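Local structure of ofchtiv-allosamidin (Ostrinia furnacalis, 6JMB) at residues 41-52 with 87-95; 188-196 with 224-233. The protein is a group IV insect chitinase of glycosyl hydrolase family 18, which probably hydrolyses chitin and is seen here with the inhibitor allosamidin in its cleft. One frame throughout, in Å; residues are numbered along the deposited sequence.

Contact 1. Residues 41-52 with 87-95; sequences IGINAEGTALAL and EGSAQYSIM
Gly42 lies against the carboxylate of Glu87, its CA 3.3 Å from Glu87 OE1, so close that a side chain here would collide with that oxygen. One residue on, the N-H of Ile43 reaches Glu87 OE1 from above the carboxylate plane (3.3 Å, 155°), while Tyr92 OH donates to the anti lone pair of the same Glu87 OE1, at 2.7 Å. Ile43 has CG1 between its backbone N and carbonyl carbon (chi1 69°), and the branch runs across Tyr92, with CD1 3.5 Å above the ring plane in a CH-pi contact. A phenylalanine in place of Tyr92 lacks the hydroxyl, and Glu87 OE1 would probably be left with the longer bond from Ile43 N and the carboxylate freer to turn. A water accepts from Gln91 NE2 and joins it to Ile43 O and Glu87 OE2. In the type I turn from Asn44 to Gly47, small Ala45 lets helix 90-97 come near; Ala45 CB lies 3.8 Å from Ile94 CG2. Gly47, whose backbone angles would press a CB on Glu46 O, brings its CA to 3.6 Å from Met95 CG. Thus the end of strand 35-43 and the turn toward strand 49-51 pack on helix 90-97 and Glu87, where strand 35-43 runs parallel to strand 77-83 in the family 18 TIM barrel.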
loop_
_atom_site.group_PDB
_atom_site.type_symbol
_atom_site.label_atom_id
_atom_site.label_comp_id
_atom_site.label_asym_id
_atom_site.label_seq_id
_atom_site.Cartn_x
_atom_site.Cartn_y
_atom_site.Cartn_z
ATOM N N ILE A 41 3.425 -11.202 -7.715
ATOM C CA ILE A 41 3.955 -12.538 -7.919
ATOM C C ILE A 41 4.188 -13.179 -6.556
ATOM O O ILE A 41 4.082 -12.535 -5.513
ATOM C CB ILE A 41 5.239 -12.550 -8.785
ATOM C CG1 ILE A 41 6.377 -11.793 -8.092
ATOM C CG2 ILE A 41 4.950 -12.000 -10.178
ATOM C CD1 ILE A 41 7.731 -11.972 -8.781
ATOM N N GLY A 42 4.513 -14.469 -6.563
ATOM C CA GLY A 42 4.732 -15.199 -5.330
ATOM C C GLY A 42 5.963 -16.074 -5.379
ATOM O O GLY A 42 6.772 -15.975 -6.308
ATOM N N ILE A 43 6.119 -16.933 -4.372
ATOM C CA ILE A 43 7.222 -17.886 -4.323
ATOM C C ILE A 43 6.707 -19.202 -3.769
ATOM O O ILE A 43 5.632 -19.276 -3.172
ATOM C CB ILE A 43 8.411 -17.413 -3.450
ATOM C CG1 ILE A 43 8.020 -17.402 -1.972
ATOM C CG2 ILE A 43 8.901 -16.050 -3.890
ATOM C CD1 ILE A 43 9.202 -17.244 -1.033
ATOM N N ASN A 44 7.496 -20.251 -3.964
ATOM C CA ASN A 44 7.363 -21.430 -3.124
ATOM C C ASN A 44 8.439 -21.385 -2.038
ATOM O O ASN A 44 9.319 -20.520 -2.043
ATOM C CB ASN A 44 7.360 -22.726 -3.957
ATOM C CG ASN A 44 8.684 -23.009 -4.650
ATOM O OD1 ASN A 44 9.743 -22.528 -4.247
ATOM N ND2 ASN A 44 8.631 -23.836 -5.692
ATOM N N ALA A 45 8.363 -22.323 -1.090
ATOM C CA ALA A 45 9.299 -22.289 0.033
ATOM C C ALA A 45 10.740 -22.518 -0.407
ATOM O O ALA A 45 11.671 -22.108 0.301
ATOM C CB ALA A 45 8.897 -23.312 1.096
ATOM N N GLU A 46 10.946 -23.152 -1.558
ATOM C CA GLU A 46 12.280 -23.370 -2.098
ATOM C C GLU A 46 12.806 -22.158 -2.856
ATOM O O GLU A 46 13.889 -22.230 -3.446
ATOM C CB GLU A 46 12.272 -24.613 -2.999
ATOM C CG GLU A 46 11.858 -25.917 -2.288
ATOM C CD GLU A 46 10.362 -25.999 -1.968
ATOM O OE1 GLU A 46 9.538 -25.503 -2.764
ATOM O OE2 GLU A 46 10.010 -26.565 -0.909
ATOM N N GLY A 47 12.060 -21.056 -2.863
ATOM C CA GLY A 47 12.522 -19.820 -3.453
ATOM C C GLY A 47 12.151 -19.587 -4.901
ATOM O O GLY A 47 12.533 -18.554 -5.454
ATOM N N THR A 48 11.428 -20.492 -5.545
ATOM C CA THR A 48 11.104 -20.280 -6.949
ATOM C C THR A 48 10.061 -19.177 -7.086
ATOM O O THR A 48 8.948 -19.298 -6.566
ATOM C CB THR A 48 10.609 -21.575 -7.582
ATOM O OG1 THR A 48 11.661 -22.543 -7.526
ATOM C CG2 THR A 48 10.232 -21.339 -9.041
ATOM N N ALA A 49 10.438 -18.093 -7.762
ATOM C CA ALA A 49 9.490 -17.032 -8.072
ATOM C C ALA A 49 8.474 -17.541 -9.079
ATOM O O ALA A 49 8.810 -18.288 -10.002
ATOM C CB ALA A 49 10.234 -15.827 -8.651
ATOM N N LEU A 50 7.216 -17.152 -8.903
ATOM C CA LEU A 50 6.203 -17.725 -9.771
ATOM C C LEU A 50 5.054 -16.755 -9.993
ATOM O O LEU A 50 4.774 -15.881 -9.165
ATOM C CB LEU A 50 5.709 -19.076 -9.241
ATOM C CG LEU A 50 5.362 -19.137 -7.751
ATOM C CD1 LEU A 50 3.910 -18.757 -7.536
ATOM C CD2 LEU A 50 5.649 -20.527 -7.219
ATOM N N ALA A 51 4.399 -16.916 -11.138
ATOM C CA ALA A 51 3.201 -16.152 -11.442
ATOM C C ALA A 51 2.036 -16.715 -10.642
ATOM O O ALA A 51 1.824 -17.933 -10.607
ATOM C CB ALA A 51 2.892 -16.235 -12.938
ATOM N N LEU A 52 1.290 -15.832 -9.983
ATOM C CA LEU A 52 0.133 -16.255 -9.207
ATOM C C LEU A 52 -1.131 -16.394 -10.048
ATOM O O LEU A 52 -2.094 -17.024 -9.600
ATOM C CB LEU A 52 -0.108 -15.277 -8.053
ATOM C CG LEU A 52 0.972 -15.344 -6.971
ATOM C CD1 LEU A 52 0.735 -14.279 -5.910
ATOM C CD2 LEU A 52 1.035 -16.732 -6.352
ATOM N N GLU A 87 -0.222 -13.874 0.391
ATOM C CA GLU A 87 0.891 -14.803 0.227
ATOM C C GLU A 87 1.441 -15.311 1.554
ATOM O O GLU A 87 2.188 -16.293 1.562
ATOM C CB GLU A 87 2.010 -14.142 -0.585
ATOM C CG GLU A 87 1.957 -14.433 -2.078
ATOM C CD GLU A 87 2.504 -15.811 -2.392
ATOM O OE1 GLU A 87 3.738 -16.011 -2.284
ATOM O OE2 GLU A 87 1.688 -16.693 -2.743
ATOM N N GLY A 88 1.112 -14.663 2.667
ATOM C CA GLY A 88 1.537 -15.172 3.957
ATOM C C GLY A 88 3.034 -15.026 4.194
ATOM O O GLY A 88 3.761 -14.371 3.459
ATOM N N SER A 89 3.489 -15.677 5.257
ATOM C CA SER A 89 4.855 -15.515 5.726
ATOM C C SER A 89 5.697 -16.786 5.677
ATOM O O SER A 89 6.901 -16.691 5.439
ATOM C CB SER A 89 4.849 -14.939 7.152
ATOM O OG SER A 89 6.159 -14.716 7.627
ATOM N N ALA A 90 5.088 -17.967 5.849
ATOM C CA ALA A 90 5.843 -19.210 6.015
ATOM C C ALA A 90 6.839 -19.454 4.884
ATOM O O ALA A 90 8.005 -19.790 5.128
ATOM C CB ALA A 90 4.873 -20.385 6.116
ATOM N N GLN A 91 6.396 -19.323 3.635
ATOM C CA GLN A 91 7.287 -19.675 2.533
ATOM C C GLN A 91 8.467 -18.716 2.447
ATOM O O GLN A 91 9.583 -19.132 2.112
ATOM C CB GLN A 91 6.528 -19.713 1.210
ATOM C CG GLN A 91 5.483 -20.811 1.126
ATOM C CD GLN A 91 4.570 -20.647 -0.070
ATOM O OE1 GLN A 91 4.609 -21.451 -1.002
ATOM N NE2 GLN A 91 3.746 -19.608 -0.052
ATOM N N TYR A 92 8.235 -17.433 2.765
ATOM C CA TYR A 92 9.306 -16.437 2.766
ATOM C C TYR A 92 10.280 -16.691 3.904
ATOM O O TYR A 92 11.497 -16.542 3.735
ATOM C CB TYR A 92 8.700 -15.022 2.842
ATOM C CG TYR A 92 7.880 -14.741 1.610
ATOM C CD1 TYR A 92 6.553 -15.141 1.534
ATOM C CD2 TYR A 92 8.452 -14.157 0.491
ATOM C CE1 TYR A 92 5.816 -14.952 0.384
ATOM C CE2 TYR A 92 7.722 -13.960 -0.663
ATOM C CZ TYR A 92 6.405 -14.355 -0.707
ATOM O OH TYR A 92 5.675 -14.175 -1.860
ATOM N N SER A 93 9.757 -17.091 5.064
ATOM C CA SER A 93 10.602 -17.447 6.198
ATOM C C SER A 93 11.506 -18.626 5.856
ATOM O O SER A 93 12.711 -18.605 6.139
ATOM C CB SER A 93 9.703 -17.773 7.389
ATOM O OG SER A 93 10.459 -18.138 8.528
ATOM N N ILE A 94 10.942 -19.663 5.234
ATOM C CA ILE A 94 11.738 -20.826 4.839
ATOM C C ILE A 94 12.771 -20.439 3.788
ATOM O O ILE A 94 13.953 -20.786 3.897
ATOM C CB ILE A 94 10.818 -21.952 4.341
ATOM C CG1 ILE A 94 9.955 -22.477 5.484
ATOM C CG2 ILE A 94 11.642 -23.077 3.725
ATOM C CD1 ILE A 94 8.780 -23.307 5.004
ATOM N N MET A 95 12.347 -19.700 2.762
ATOM C CA MET A 95 13.259 -19.332 1.682
ATOM C C MET A 95 14.423 -18.501 2.205
ATOM O O MET A 95 15.586 -18.744 1.861
ATOM C CB MET A 95 12.500 -18.557 0.601
ATOM C CG MET A 95 13.388 -17.975 -0.506
ATOM S SD MET A 95 14.066 -16.331 -0.170
ATOM C CE MET A 95 12.593 -15.317 -0.308
HETATM O O HOH W 1 2.869 -19.037 -2.993
HETATM O O HOH W 2 6.030 -23.799 -0.593
#

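Contact 2. Residues 188-196 with 224-233; sequences IGVMTYDMH and YNVNNAVQYW. With AMI (allosamizoline), chain C.
Met195 and Tyr224 meet where the loop after strand 187-190 passes the start of helix 226-235. The flexible thioether of Met195 bends at chi2 (-78°), which brings SD to 3.9 Å from Tyr224 CB; the chain then runs on extended to CE, 4.2 Å from Ala229 CB, and so fills the angle between loop and helix. Tyr224, long and flat, presents its ring edge to the carbonyl of Met195, with CD2 3.5 Å from Met195 O, and lies along the loop as far as His196. The ring of His196 is nearly parallel to that of Tyr224 but slid aside, and a water in the imidazole plane links His196 NE2 to Tyr224 O; His196 ND1 is held by Asp200. Trp233 suits its place because the broad indole spans two strand residues: Val190 CG1 stands 4.2 Å from the centroid of the five-membered ring in a CH-pi contact, and Ile188 CD1 reaches Trp233 CZ3 at 4.0 Å. Between these clusters Thr192 CG2 touches Ala229 CB at 3.7 Å; the small alanine allows the helix this close. Asn225 is the N-cap residue, its OD1 accepting from Asn228 N. Helix 226-235 covers strand 187-190, which runs between strands 160-165 and 243-256; Val165 also touches Trp233, whose NE1 bonds to Ala167 O.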
loop_
_atom_site.group_PDB
_atom_site.type_symbol
_atom_site.label_atom_id
_atom_site.label_comp_id
_atom_site.label_asym_id
_atom_site.label_seq_id
_atom_site.Cartn_x
_atom_site.Cartn_y
_atom_site.Cartn_z
ATOM N N ILE A 188 12.084 2.708 0.693
ATOM C CA ILE A 188 11.190 1.938 1.549
ATOM C C ILE A 188 9.792 2.530 1.421
ATOM O O ILE A 188 9.578 3.713 1.724
ATOM C CB ILE A 188 11.659 1.983 3.010
ATOM C CG1 ILE A 188 13.008 1.287 3.167
ATOM C CG2 ILE A 188 10.631 1.338 3.914
ATOM C CD1 ILE A 188 13.550 1.339 4.580
ATOM N N GLY A 189 8.842 1.716 0.970
ATOM C CA GLY A 189 7.454 2.132 0.944
ATOM C C GLY A 189 6.786 1.786 2.257
ATOM O O GLY A 189 6.493 0.616 2.508
ATOM N N VAL A 190 6.566 2.775 3.118
ATOM C CA VAL A 190 5.976 2.514 4.428
ATOM C C VAL A 190 4.462 2.470 4.273
ATOM O O VAL A 190 3.851 3.414 3.760
ATOM C CB VAL A 190 6.407 3.572 5.452
ATOM C CG1 VAL A 190 5.896 3.208 6.832
ATOM C CG2 VAL A 190 7.926 3.712 5.468
ATOM N N MET A 191 3.853 1.370 4.706
ATOM C CA MET A 191 2.419 1.148 4.491
ATOM C C MET A 191 1.612 1.834 5.597
ATOM O O MET A 191 1.042 1.204 6.492
ATOM C CB MET A 191 2.113 -0.340 4.394
ATOM C CG MET A 191 2.704 -0.988 3.154
ATOM S SD MET A 191 2.159 -2.695 2.917
ATOM C CE MET A 191 3.170 -3.539 4.133
ATOM N N THR A 192 1.561 3.165 5.497
ATOM C CA THR A 192 0.901 4.026 6.482
ATOM C C THR A 192 -0.617 4.071 6.267
ATOM O O THR A 192 -1.221 5.104 5.977
ATOM C CB THR A 192 1.549 5.410 6.494
ATOM O OG1 THR A 192 1.948 5.778 5.163
ATOM C CG2 THR A 192 2.781 5.417 7.399
ATOM N N TYR A 193 -1.226 2.901 6.425
ATOM C CA TYR A 193 -2.669 2.703 6.347
ATOM C C TYR A 193 -2.953 1.361 7.008
ATOM O O TYR A 193 -2.050 0.728 7.561
ATOM C CB TYR A 193 -3.188 2.800 4.904
ATOM C CG TYR A 193 -2.268 2.193 3.869
ATOM C CD1 TYR A 193 -2.109 0.816 3.771
ATOM C CD2 TYR A 193 -1.548 2.997 2.999
ATOM C CE1 TYR A 193 -1.267 0.257 2.821
ATOM C CE2 TYR A 193 -0.710 2.447 2.045
ATOM C CZ TYR A 193 -0.570 1.083 1.973
ATOM O OH TYR A 193 0.272 0.534 1.033
ATOM N N ASP A 194 -4.218 0.931 6.971
ATOM C CA ASP A 194 -4.653 -0.222 7.767
ATOM C C ASP A 194 -4.351 -0.015 9.249
ATOM O O ASP A 194 -4.135 -0.977 9.997
ATOM C CB ASP A 194 -4.055 -1.540 7.268
ATOM C CG ASP A 194 -4.318 -1.775 5.806
ATOM O OD1 ASP A 194 -5.445 -1.490 5.355
ATOM O OD2 ASP A 194 -3.397 -2.248 5.108
ATOM N N MET A 195 -4.338 1.247 9.674
ATOM C CA MET A 195 -4.062 1.558 11.071
ATOM C C MET A 195 -5.154 1.007 11.967
ATOM O O MET A 195 -4.881 0.540 13.083
ATOM C CB MET A 195 -3.961 3.071 11.231
ATOM C CG MET A 195 -2.808 3.678 10.463
ATOM S SD MET A 195 -1.265 3.420 11.347
ATOM C CE MET A 195 -0.073 4.028 10.155
ATOM N N HIS A 196 -6.395 1.067 11.485
ATOM C CA HIS A 196 -7.559 0.502 12.133
ATOM C C HIS A 196 -8.455 -0.079 11.056
ATOM O O HIS A 196 -8.377 0.291 9.883
ATOM C CB HIS A 196 -8.299 1.577 12.934
ATOM C CG HIS A 196 -7.452 2.178 14.002
ATOM N ND1 HIS A 196 -7.108 1.484 15.143
ATOM C CD2 HIS A 196 -6.804 3.366 14.071
ATOM C CE1 HIS A 196 -6.321 2.238 15.891
ATOM N NE2 HIS A 196 -6.123 3.383 15.265
ATOM N N TYR A 224 -1.694 4.336 16.718
ATOM C CA TYR A 224 -1.468 3.922 15.333
ATOM C C TYR A 224 -1.899 5.057 14.414
ATOM O O TYR A 224 -3.079 5.181 14.076
ATOM C CB TYR A 224 -2.247 2.653 15.016
ATOM C CG TYR A 224 -1.886 1.424 15.826
ATOM C CD1 TYR A 224 -0.726 1.361 16.586
ATOM C CD2 TYR A 224 -2.726 0.315 15.820
ATOM C CE1 TYR A 224 -0.409 0.218 17.316
ATOM C CE2 TYR A 224 -2.422 -0.821 16.544
ATOM C CZ TYR A 224 -1.264 -0.862 17.289
ATOM O OH TYR A 224 -0.966 -1.996 18.014
ATOM N N ASN A 225 -0.949 5.899 14.013
ATOM C CA ASN A 225 -1.249 6.956 13.059
ATOM C C ASN A 225 -0.035 7.214 12.168
ATOM O O ASN A 225 1.074 6.733 12.423
ATOM C CB ASN A 225 -1.829 8.213 13.737
ATOM C CG ASN A 225 -0.905 8.806 14.791
ATOM O OD1 ASN A 225 0.265 9.075 14.531
ATOM N ND2 ASN A 225 -1.446 9.032 15.989
ATOM N N VAL A 226 -0.278 7.957 11.087
ATOM C CA VAL A 226 0.739 8.162 10.058
ATOM C C VAL A 226 1.941 8.903 10.629
ATOM O O VAL A 226 3.094 8.541 10.370
ATOM C CB VAL A 226 0.131 8.900 8.853
ATOM C CG1 VAL A 226 1.211 9.242 7.830
ATOM C CG2 VAL A 226 -0.979 8.063 8.222
ATOM N N ASN A 227 1.692 9.962 11.400
ATOM C CA ASN A 227 2.792 10.741 11.961
ATOM C C ASN A 227 3.688 9.882 12.851
ATOM O O ASN A 227 4.922 9.939 12.748
ATOM C CB ASN A 227 2.238 11.945 12.726
ATOM C CG ASN A 227 3.311 12.718 13.460
ATOM O OD1 ASN A 227 4.241 13.260 12.859
ATOM N ND2 ASN A 227 3.172 12.793 14.777
ATOM N N ASN A 228 3.090 9.065 13.722
ATOM C CA ASN A 228 3.909 8.227 14.593
ATOM C C ASN A 228 4.748 7.247 13.783
ATOM O O ASN A 228 5.925 7.023 14.092
ATOM C CB ASN A 228 3.037 7.483 15.603
ATOM C CG ASN A 228 2.592 8.365 16.753
ATOM O OD1 ASN A 228 3.197 9.402 17.034
ATOM N ND2 ASN A 228 1.527 7.956 17.419
ATOM N N ALA A 229 4.171 6.682 12.719
ATOM C CA ALA A 229 4.896 5.712 11.907
ATOM C C ALA A 229 6.041 6.369 11.152
ATOM O O ALA A 229 7.164 5.854 11.138
ATOM C CB ALA A 229 3.939 5.028 10.931
ATOM N N VAL A 230 5.773 7.504 10.502
ATOM C CA VAL A 230 6.822 8.193 9.753
ATOM C C VAL A 230 7.954 8.605 10.681
ATOM O O VAL A 230 9.136 8.401 10.378
ATOM C CB VAL A 230 6.241 9.393 8.983
ATOM C CG1 VAL A 230 7.374 10.280 8.458
ATOM C CG2 VAL A 230 5.367 8.900 7.831
ATOM N N GLN A 231 7.607 9.183 11.833
ATOM C CA GLN A 231 8.646 9.612 12.757
ATOM C C GLN A 231 9.418 8.425 13.317
ATOM O O GLN A 231 10.626 8.543 13.553
ATOM C CB GLN A 231 8.060 10.494 13.860
ATOM C CG GLN A 231 7.430 11.790 13.343
ATOM C CD GLN A 231 8.377 12.600 12.480
ATOM O OE1 GLN A 231 9.521 12.848 12.861
ATOM N NE2 GLN A 231 7.908 13.011 11.302
ATOM N N TYR A 232 8.762 7.274 13.507
ATOM C CA TYR A 232 9.506 6.085 13.920
ATOM C C TYR A 232 10.555 5.706 12.877
ATOM O O TYR A 232 11.732 5.509 13.204
ATOM C CB TYR A 232 8.590 4.885 14.200
ATOM C CG TYR A 232 9.463 3.659 14.350
ATOM C CD1 TYR A 232 10.250 3.495 15.482
ATOM C CD2 TYR A 232 9.583 2.726 13.326
ATOM C CE1 TYR A 232 11.103 2.420 15.610
ATOM C CE2 TYR A 232 10.438 1.641 13.447
ATOM C CZ TYR A 232 11.195 1.502 14.592
ATOM O OH TYR A 232 12.052 0.434 14.713
ATOM N N TRP A 233 10.143 5.596 11.610
ATOM C CA TRP A 233 11.068 5.150 10.574
ATOM C C TRP A 233 12.220 6.127 10.401
ATOM O O TRP A 233 13.375 5.710 10.247
ATOM C CB TRP A 233 10.323 4.870 9.263
ATOM C CG TRP A 233 9.654 3.528 9.311
ATOM C CD1 TRP A 233 8.413 3.240 9.807
ATOM C CD2 TRP A 233 10.218 2.276 8.894
ATOM N NE1 TRP A 233 8.165 1.885 9.714
ATOM C CE2 TRP A 233 9.257 1.277 9.153
ATOM C CE3 TRP A 233 11.439 1.909 8.314
ATOM C CZ2 TRP A 233 9.483 -0.062 8.863
ATOM C CZ3 TRP A 233 11.662 0.574 8.024
ATOM C CH2 TRP A 233 10.686 -0.395 8.293
HETATM C C1 AMI C . -1.171 -3.799 1.301
HETATM C C2 AMI C . -0.554 -5.204 0.916
HETATM C C3 AMI C . -1.562 -5.815 0.077
HETATM C C4 AMI C . -2.936 -5.251 0.626
HETATM C C5 AMI C . -2.620 -3.835 0.742
HETATM C C6 AMI C . -3.627 -3.046 1.657
HETATM C C7 AMI C . 0.646 -3.560 0.049
HETATM C C8 AMI C . 2.870 -3.674 -1.183
HETATM C C9 AMI C . 1.725 -1.412 -0.816
HETATM N N2 AMI C . 0.561 -4.940 0.287
HETATM N N7 AMI C . 1.749 -2.889 -0.649
HETATM O O3 AMI C . -1.463 -7.237 0.123
HETATM O O4 AMI C . -4.036 -5.374 -0.266
HETATM O O6 AMI C . -3.696 -3.694 2.911
HETATM O O7 AMI C . -0.398 -2.839 0.547
HETATM O O HOH W 3 -4.691 5.394 16.280
#

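Overall arrangement
Both contacts join a strand of the same barrel, or the chain just beyond it, to a helix, but their centres are 26 Å apart and their nearest atoms about 11 Å, so they do not touch. Contact 2 reaches the inhibitor directly: on the side of its loop turned from the helix, Asp194 OD2 accepts from allosamizoline O6 at 2.6 Å, and Met191 SD lies 3.4 Å from C7 of the same group. Contact 1 stands further back, the Glu87 side chain being about 8 Å from allosamizoline and that of Leu52 about 6 Å from a bound allopyranose sugar. Between strand 77-83 and Glu87, Gly84, Trp85 and Ser86 line the cleft.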